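Local coordinates for protein dihydropteroate synthase (Stenotrophomonas maltophilia, PDB 7L6P) that probably catalyses the condensation of para-aminobenzoate with 6-hydroxymethyl-7,8-dihydropterin diphosphate to give 7,8-dihydropteroate, a precursor of folates, at residues 15-19 and 20-24; 54-57 and 58-61; 112-115 and 116-119; 279-282 and 283-286. All blocks are in the same frame, centred on the assembly; numbering follows the deposited sequence.

Overall arrangement
A TIM-barrel enzyme illustrates how small local contacts serve different parts of one fold. Following the chain from the N terminus, contact 1 closes a tight beta hairpin, forming its own two-stranded sheet, packed against the barrel of eight parallel strands. Contact 2 is a turn of helix 49-62, after the first barrel strand, and contact 3 is the start of helix 113-121, which joins barrel strands 106-109 and 126-129. Contact 4, near the C terminus, lies on helix 273-287 at the interface with the second subunit. The four follow one another in series, so none nests within or crosses another. Contacts 3 and 4, on opposite sides of the chain's centre, have centres about 37 Å apart.

Contact 1 of 4, residues 15-19 and 20-24; sequences QLDCA and GRILR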
# COMPACT_ATOMS: atom_id res chain seq x y z
N GLN A 15 13.21 -21.64 4.03
CA GLN A 15 12.75 -21.91 2.68
C GLN A 15 11.85 -23.13 2.70
O GLN A 15 11.96 -24.00 3.56
CB GLN A 15 13.92 -22.13 1.74
CG GLN A 15 14.93 -23.08 2.32
CD GLN A 15 15.99 -23.46 1.32
OE1 GLN A 15 15.83 -24.45 0.60
NE2 GLN A 15 17.06 -22.68 1.25
N LEU A 16 10.97 -23.20 1.71
CA LEU A 16 10.13 -24.36 1.49
C LEU A 16 10.71 -25.17 0.34
O LEU A 16 11.05 -24.62 -0.71
CB LEU A 16 8.70 -23.94 1.16
CG LEU A 16 8.02 -23.09 2.22
CD1 LEU A 16 6.65 -22.73 1.75
CD2 LEU A 16 7.94 -23.86 3.51
N ASP A 17 10.82 -26.48 0.55
CA ASP A 17 11.11 -27.42 -0.53
C ASP A 17 9.77 -27.92 -1.06
O ASP A 17 9.19 -28.87 -0.52
CB ASP A 17 12.00 -28.55 -0.06
CG ASP A 17 12.53 -29.39 -1.22
OD1 ASP A 17 11.83 -29.49 -2.25
OD2 ASP A 17 13.65 -29.93 -1.11
N CYS A 18 9.28 -27.29 -2.12
CA CYS A 18 7.98 -27.59 -2.69
C CYS A 18 8.14 -28.66 -3.77
O CYS A 18 8.10 -28.40 -4.97
CB CYS A 18 7.34 -26.32 -3.24
SG CYS A 18 6.94 -25.10 -1.96
N ALA A 19 8.31 -29.90 -3.31
CA ALA A 19 8.52 -31.06 -4.18
C ALA A 19 9.67 -30.81 -5.14
O ALA A 19 9.59 -31.08 -6.34
CB ALA A 19 7.25 -31.42 -4.93
N GLY A 20 10.76 -30.28 -4.61
CA GLY A 20 11.95 -30.01 -5.37
C GLY A 20 12.10 -28.57 -5.79
O GLY A 20 13.23 -28.12 -6.05
N ARG A 21 11.02 -27.81 -5.81
CA ARG A 21 11.06 -26.41 -6.21
C ARG A 21 11.29 -25.56 -4.97
O ARG A 21 10.38 -25.38 -4.15
CB ARG A 21 9.77 -26.02 -6.93
CG ARG A 21 9.39 -27.00 -8.03
CD ARG A 21 8.44 -26.40 -9.04
NE ARG A 21 8.13 -27.34 -10.11
CZ ARG A 21 7.50 -27.03 -11.24
NH1 ARG A 21 7.11 -25.79 -11.50
NH2 ARG A 21 7.26 -27.99 -12.13
N ILE A 22 12.51 -25.04 -4.81
CA ILE A 22 12.85 -24.28 -3.62
C ILE A 22 12.22 -22.89 -3.70
O ILE A 22 12.28 -22.22 -4.74
CB ILE A 22 14.38 -24.18 -3.45
CG1 ILE A 22 15.02 -25.56 -3.28
CG2 ILE A 22 14.73 -23.30 -2.26
CD1 ILE A 22 14.62 -26.26 -2.01
N LEU A 23 11.64 -22.45 -2.58
CA LEU A 23 11.04 -21.13 -2.42
C LEU A 23 11.70 -20.47 -1.22
O LEU A 23 11.47 -20.88 -0.07
CB LEU A 23 9.53 -21.24 -2.21
CG LEU A 23 8.71 -19.98 -1.96
CD1 LEU A 23 8.57 -19.11 -3.23
CD2 LEU A 23 7.33 -20.37 -1.37
N ARG A 24 12.55 -19.49 -1.47
CA ARG A 24 13.25 -18.79 -0.40
C ARG A 24 12.31 -17.80 0.27
O ARG A 24 11.53 -17.12 -0.40
CB ARG A 24 14.47 -18.05 -0.96
CG ARG A 24 15.68 -18.93 -1.22
CD ARG A 24 16.83 -18.64 -0.25
NE ARG A 24 17.33 -17.27 -0.35
CZ ARG A 24 18.08 -16.67 0.58
NH1 ARG A 24 18.42 -17.28 1.70
NH2 ARG A 24 18.49 -15.42 0.37
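L16 and L23 face each other as a hydrogen-bonded pair in a two-stranded antiparallel beta hairpin, linked in both directions: L16 N to L23 O at 3.0 Å and L23 N to L16 O at 2.9 Å. C18 and R21 repeat this double link as the ends of a type I' turn, with A19 and G20 at its corners. Here D17 does more than pair with its neighbour across the strands. Its CG lies anti to the backbone N (chi1 -169°), which carries the carboxylate round toward the turn, and OD1 takes the amide hydrogen of G20 in a short bond of 2.7 Å. G20 itself has a positive phi of 100°, a conformation in which the lack of a side chain avoids a clash with the carbonyl oxygen of A19.

The two faces of the hairpin differ. On one, I22 lies between Q15 and D17: its CG2 is 3.3 Å from Q15 OE1, while its CD1 reaches 3.8 Å from D17 CG. On the other, L16 and L23 run side by side and point the same way, with L16 CD1 4.0 Å from L23 CD2, next to C18. This second face is turned to the protein: L16 and C18 rest on M126, at the start of barrel strand 126-129, and C18 also on P105. Such an N-terminal hairpin therefore packs against the end of the barrel where the strands begin. R21, on the same face, stretches away from the hairpin in an extended chain, and its guanidinium is bound through NH1 to V104 O and through NH2 to A99 O.

Contact 2 of 4, residues 54-57 and 58-61; sequences VAHG and LKLV
The leucine L60 lies across the imidazole of H56, one turn earlier in helix 49-62, and forms a CH-pi contact with it: L60 CG is 4.2 Å from the ring centroid, over one face but offset toward the rim. From the same leucine, CD1 comes 3.7 Å from H56 NE2. The ring can meet it because H56 CG stands anti to the backbone N (chi1 178°), so that the imidazole is carried along the helix toward the next turn.

A second compact flank carries V54, L58 and V61. V54 and L58 run alongside each other, CG1 of the valine 4.1 Å from CD1 of the leucine, and V61 sets its CG2 3.3 Å from G57 O. G57 is buried and adds no side chain of its own between the two flanks. Four i to i+4 bonds run beneath, beginning with L58 N to V54 O at 2.9 Å.

The side of A55 and K59, both exposed, is sparser. H56 is shared with it: while L60 covers one face of the ring, the K59 chain, bent at chi4, brings NZ to the ring's edge, near its plane and 3.9 Å from H56 CE1. NZ also has a long, weak ion pair with E63.

Around the helix, V54 and L58 pack on helix 84-101, L60 and V61 reach L68 of barrel strand 67-71, and H56 NE2 makes a weak hydrogen bond to I33 O of strand 29-35.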
# COMPACT_ATOMS: atom_id res chain seq x y z
N VAL A 54 -4.65 -22.06 -17.41
CA VAL A 54 -3.21 -22.19 -17.60
C VAL A 54 -2.63 -20.88 -18.12
O VAL A 54 -1.63 -20.38 -17.60
CB VAL A 54 -2.91 -23.36 -18.55
CG1 VAL A 54 -1.45 -23.32 -18.96
CG2 VAL A 54 -3.23 -24.67 -17.86
N ALA A 55 -3.25 -20.30 -19.15
CA ALA A 55 -2.81 -19.00 -19.65
C ALA A 55 -2.82 -17.96 -18.54
O ALA A 55 -1.89 -17.16 -18.42
CB ALA A 55 -3.69 -18.56 -20.81
N HIS A 56 -3.85 -17.98 -17.69
CA HIS A 56 -3.92 -17.05 -16.57
C HIS A 56 -2.77 -17.29 -15.59
O HIS A 56 -2.16 -16.34 -15.10
CB HIS A 56 -5.28 -17.17 -15.88
CG HIS A 56 -5.43 -16.29 -14.68
ND1 HIS A 56 -5.33 -14.92 -14.74
CD2 HIS A 56 -5.71 -16.58 -13.39
CE1 HIS A 56 -5.52 -14.41 -13.54
NE2 HIS A 56 -5.76 -15.40 -12.70
N GLY A 57 -2.46 -18.56 -15.32
CA GLY A 57 -1.33 -18.86 -14.44
C GLY A 57 -0.02 -18.34 -14.99
O GLY A 57 0.80 -17.78 -14.27
N LEU A 58 0.21 -18.57 -16.29
CA LEU A 58 1.40 -18.06 -16.95
C LEU A 58 1.49 -16.54 -16.86
O LEU A 58 2.58 -15.98 -16.68
CB LEU A 58 1.40 -18.50 -18.41
CG LEU A 58 1.41 -20.02 -18.59
CD1 LEU A 58 1.24 -20.41 -20.05
CD2 LEU A 58 2.69 -20.60 -18.05
N LYS A 59 0.35 -15.85 -16.99
CA LYS A 59 0.34 -14.39 -16.92
C LYS A 59 0.69 -13.90 -15.52
O LYS A 59 1.41 -12.90 -15.37
CB LYS A 59 -1.03 -13.85 -17.33
CG LYS A 59 -1.28 -12.38 -16.96
CD LYS A 59 -2.80 -12.14 -16.79
CE LYS A 59 -3.13 -10.84 -16.04
NZ LYS A 59 -3.78 -11.11 -14.70
N LEU A 60 0.20 -14.58 -14.49
CA LEU A 60 0.54 -14.19 -13.13
C LEU A 60 2.03 -14.36 -12.88
O LEU A 60 2.64 -13.55 -12.17
CB LEU A 60 -0.28 -15.00 -12.12
CG LEU A 60 -1.78 -14.66 -12.12
CD1 LEU A 60 -2.50 -15.31 -10.94
CD2 LEU A 60 -2.00 -13.14 -12.13
N VAL A 61 2.63 -15.39 -13.46
CA VAL A 61 4.06 -15.61 -13.31
C VAL A 61 4.84 -14.47 -13.95
O VAL A 61 5.67 -13.83 -13.31
CB VAL A 61 4.46 -16.98 -13.87
CG1 VAL A 61 5.99 -17.12 -13.93
CG2 VAL A 61 3.85 -18.09 -13.01

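Contact 3 of 4, residues 112-115 and 116-119; sequences KPEV and MRAA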
# COMPACT_ATOMS: atom_id res chain seq x y z
N LYS A 112 -9.80 -31.70 0.46
CA LYS A 112 -10.22 -33.08 0.27
C LYS A 112 -9.01 -33.98 0.08
O LYS A 112 -8.15 -33.68 -0.75
CB LYS A 112 -11.14 -33.20 -0.94
CG LYS A 112 -12.41 -32.34 -0.88
CD LYS A 112 -13.34 -32.60 -2.07
CE LYS A 112 -14.61 -31.78 -1.97
NZ LYS A 112 -14.38 -30.39 -2.46
N PRO A 113 -8.95 -35.12 0.78
CA PRO A 113 -7.76 -35.98 0.68
C PRO A 113 -7.48 -36.50 -0.72
O PRO A 113 -6.32 -36.50 -1.14
CB PRO A 113 -8.10 -37.14 1.64
CG PRO A 113 -9.21 -36.63 2.50
CD PRO A 113 -9.98 -35.69 1.66
N GLU A 114 -8.50 -36.96 -1.45
CA GLU A 114 -8.28 -37.47 -2.80
C GLU A 114 -7.70 -36.40 -3.71
O GLU A 114 -6.82 -36.68 -4.54
CB GLU A 114 -9.58 -37.97 -3.43
CG GLU A 114 -10.38 -38.97 -2.62
CD GLU A 114 -11.47 -38.31 -1.78
OE1 GLU A 114 -11.28 -37.14 -1.33
OE2 GLU A 114 -12.54 -38.95 -1.60
N VAL A 115 -8.19 -35.16 -3.59
CA VAL A 115 -7.67 -34.10 -4.44
C VAL A 115 -6.22 -33.81 -4.09
O VAL A 115 -5.41 -33.53 -4.98
CB VAL A 115 -8.55 -32.84 -4.31
CG1 VAL A 115 -8.02 -31.72 -5.20
CG2 VAL A 115 -9.99 -33.16 -4.68
N MET A 116 -5.86 -33.91 -2.81
CA MET A 116 -4.48 -33.70 -2.40
C MET A 116 -3.55 -34.71 -3.05
O MET A 116 -2.54 -34.34 -3.66
CB MET A 116 -4.36 -33.77 -0.88
CG MET A 116 -5.01 -32.63 -0.14
SD MET A 116 -5.04 -32.91 1.64
CE MET A 116 -6.01 -31.52 2.21
N ARG A 117 -3.90 -36.00 -2.95
CA ARG A 117 -3.03 -37.05 -3.48
C ARG A 117 -2.89 -36.92 -4.99
O ARG A 117 -1.78 -37.00 -5.53
CB ARG A 117 -3.59 -38.42 -3.12
CG ARG A 117 -3.15 -38.94 -1.77
CD ARG A 117 -3.61 -40.37 -1.59
NE ARG A 117 -5.02 -40.51 -1.93
CZ ARG A 117 -5.99 -40.77 -1.06
NH1 ARG A 117 -5.74 -41.00 0.22
NH2 ARG A 117 -7.26 -40.81 -1.49
N ALA A 118 -4.00 -36.70 -5.69
CA ALA A 118 -3.95 -36.65 -7.14
C ALA A 118 -3.21 -35.40 -7.62
O ALA A 118 -2.43 -35.47 -8.58
CB ALA A 118 -5.37 -36.69 -7.70
N ALA A 119 -3.45 -34.26 -6.98
CA ALA A 119 -2.77 -33.03 -7.36
C ALA A 119 -1.26 -33.16 -7.16
O ALA A 119 -0.47 -32.78 -8.04
CB ALA A 119 -3.32 -31.85 -6.56
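M116 leans back over the carbonyl of K112, the N-cap residue of helix 113-121, in the beta-alpha-beta unit that leads from strand 106-109 to strand 126-129 of the barrel. Backbone hydrogen bonding sets the frame. K112 O receives the first helical bond, from M116 N at 3.1 Å; R117, A118 and A119 then bond in turn to P113, E114 and V115, the last through A119 N to V115 O at 2.9 Å.

Side-chain carbons set against backbone carbonyls form a second group. The M116 chain is extended beyond CG, which passes 3.4 Å from K112 O, with SD following at 4.0 Å from K112 O. A119 CB lies only 3.1 Å from V115 O, so the buried methyl is set close against the backbone.

Apolar packing joins the helix to its surroundings. The M116 side chain touches I127, and D129 beside it; V115 and A119 both touch I108 of the preceding strand, while A118 and A119 meet L88 and I95 of helix 84-101.

Charged groups lie at the N-terminal end and on the outer side. R117 bends at chi3 (-49°), which swings its guanidinium back so that one face lies over P113 O, 4.2 Å above the plane. Its NH2 is 3.8 Å from E114 CG, yet 5.4 Å from E114 OE1, and the carboxylate and guanidinium planes are 75° apart.

The two charged sites thus differ in kind: K112 NZ, a buried ammonium, is gripped by salt bridges to E87 and E73 that probably offset its charge, whereas E114 and R117 are opposite in charge but not in contact at their charged atoms.

Contact 4 of 4, residues 279-282 and 283-286; sequences ALKI and WQAV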
# COMPACT_ATOMS: atom_id res chain seq x y z
N ALA A 279 4.40 -3.00 -4.80
CA ALA A 279 4.41 -2.53 -3.42
C ALA A 279 5.54 -3.20 -2.61
O ALA A 279 6.21 -2.53 -1.81
CB ALA A 279 3.07 -2.80 -2.76
N LEU A 280 5.74 -4.51 -2.77
CA LEU A 280 6.75 -5.19 -1.96
C LEU A 280 8.16 -4.75 -2.32
O LEU A 280 9.03 -4.69 -1.44
CB LEU A 280 6.58 -6.71 -2.06
CG LEU A 280 5.32 -7.21 -1.33
CD1 LEU A 280 5.14 -8.74 -1.28
CD2 LEU A 280 5.29 -6.64 0.09
N LYS A 281 8.40 -4.39 -3.59
CA LYS A 281 9.71 -3.89 -3.97
C LYS A 281 9.99 -2.55 -3.29
O LYS A 281 11.10 -2.33 -2.78
CB LYS A 281 9.82 -3.77 -5.49
CG LYS A 281 9.91 -5.11 -6.18
CD LYS A 281 10.20 -4.92 -7.66
CE LYS A 281 10.43 -6.24 -8.37
NZ LYS A 281 10.78 -5.96 -9.82
N ILE A 282 8.98 -1.67 -3.23
CA ILE A 282 9.14 -0.43 -2.47
C ILE A 282 9.44 -0.73 -1.01
O ILE A 282 10.31 -0.11 -0.39
CB ILE A 282 7.90 0.47 -2.64
CG1 ILE A 282 7.66 0.75 -4.13
CG2 ILE A 282 8.04 1.75 -1.82
CD1 ILE A 282 8.89 1.26 -4.86
N TRP A 283 8.72 -1.70 -0.44
CA TRP A 283 8.98 -2.05 0.95
C TRP A 283 10.41 -2.51 1.13
O TRP A 283 11.12 -2.01 2.01
CB TRP A 283 8.00 -3.15 1.38
CG TRP A 283 8.27 -3.68 2.74
CD1 TRP A 283 8.50 -4.99 3.08
CD2 TRP A 283 8.38 -2.93 3.96
NE1 TRP A 283 8.69 -5.10 4.44
CE2 TRP A 283 8.63 -3.85 5.00
CE3 TRP A 283 8.25 -1.57 4.27
CZ2 TRP A 283 8.77 -3.45 6.33
CZ3 TRP A 283 8.39 -1.17 5.60
CH2 TRP A 283 8.66 -2.11 6.61
N GLN A 284 10.87 -3.44 0.28
CA GLN A 284 12.22 -3.97 0.41
C GLN A 284 13.27 -2.89 0.24
O GLN A 284 14.28 -2.88 0.94
CB GLN A 284 12.41 -5.11 -0.59
CG GLN A 284 11.62 -6.32 -0.18
CD GLN A 284 11.03 -7.10 -1.35
OE1 GLN A 284 11.40 -6.88 -2.51
NE2 GLN A 284 10.09 -8.02 -1.05
N ALA A 285 13.04 -1.93 -0.67
CA ALA A 285 14.04 -0.87 -0.81
C ALA A 285 14.09 0.01 0.43
O ALA A 285 15.18 0.38 0.90
CB ALA A 285 13.75 -0.04 -2.06
N VAL A 286 12.93 0.32 1.02
CA VAL A 286 12.93 1.10 2.25
C VAL A 286 13.62 0.34 3.38
O VAL A 286 14.41 0.91 4.14
CB VAL A 286 11.49 1.49 2.64
CG1 VAL A 286 11.47 2.10 4.02
CG2 VAL A 286 10.90 2.44 1.63
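W283, Q284, A285 and V286 each give their amide hydrogen to the carbonyl oxygen of the residue four earlier, A279 to I282, in regular alpha-helical bonds of which Q284 N to L280 O, 2.8 Å, is the shortest. This is the C-terminal helix 273-287 of a TIM-barrel chain, and at the dimer interface its side chains meet both the second subunit and helix 250-262 of the same chain. A279, I282 and W283 pack on A255, A252 and R263 of the second subunit, and K281 touches L240 there. Within its own chain, A279 and W283 also rest on helix 250-262, against V254 and against L258 and Q262, respectively.

W283 makes its local contact through CB, 3.4 Å from L280 O; with CG anti to the backbone N (chi1 174°), the indole is carried off the turn toward those partners. V286 instead touches through a branch, its CG2 3.3 Å from I282 O.

On another side, Q284 curls back beside L280. A bend at chi2 (144°) sets the amide against the leucine's backbone, NE2 lying 3.9 Å from L280 CB, while the side chain also touches R27. The atom that comes nearest is the amide carbon: Q284 CD sits 3.1 Å from L280 O.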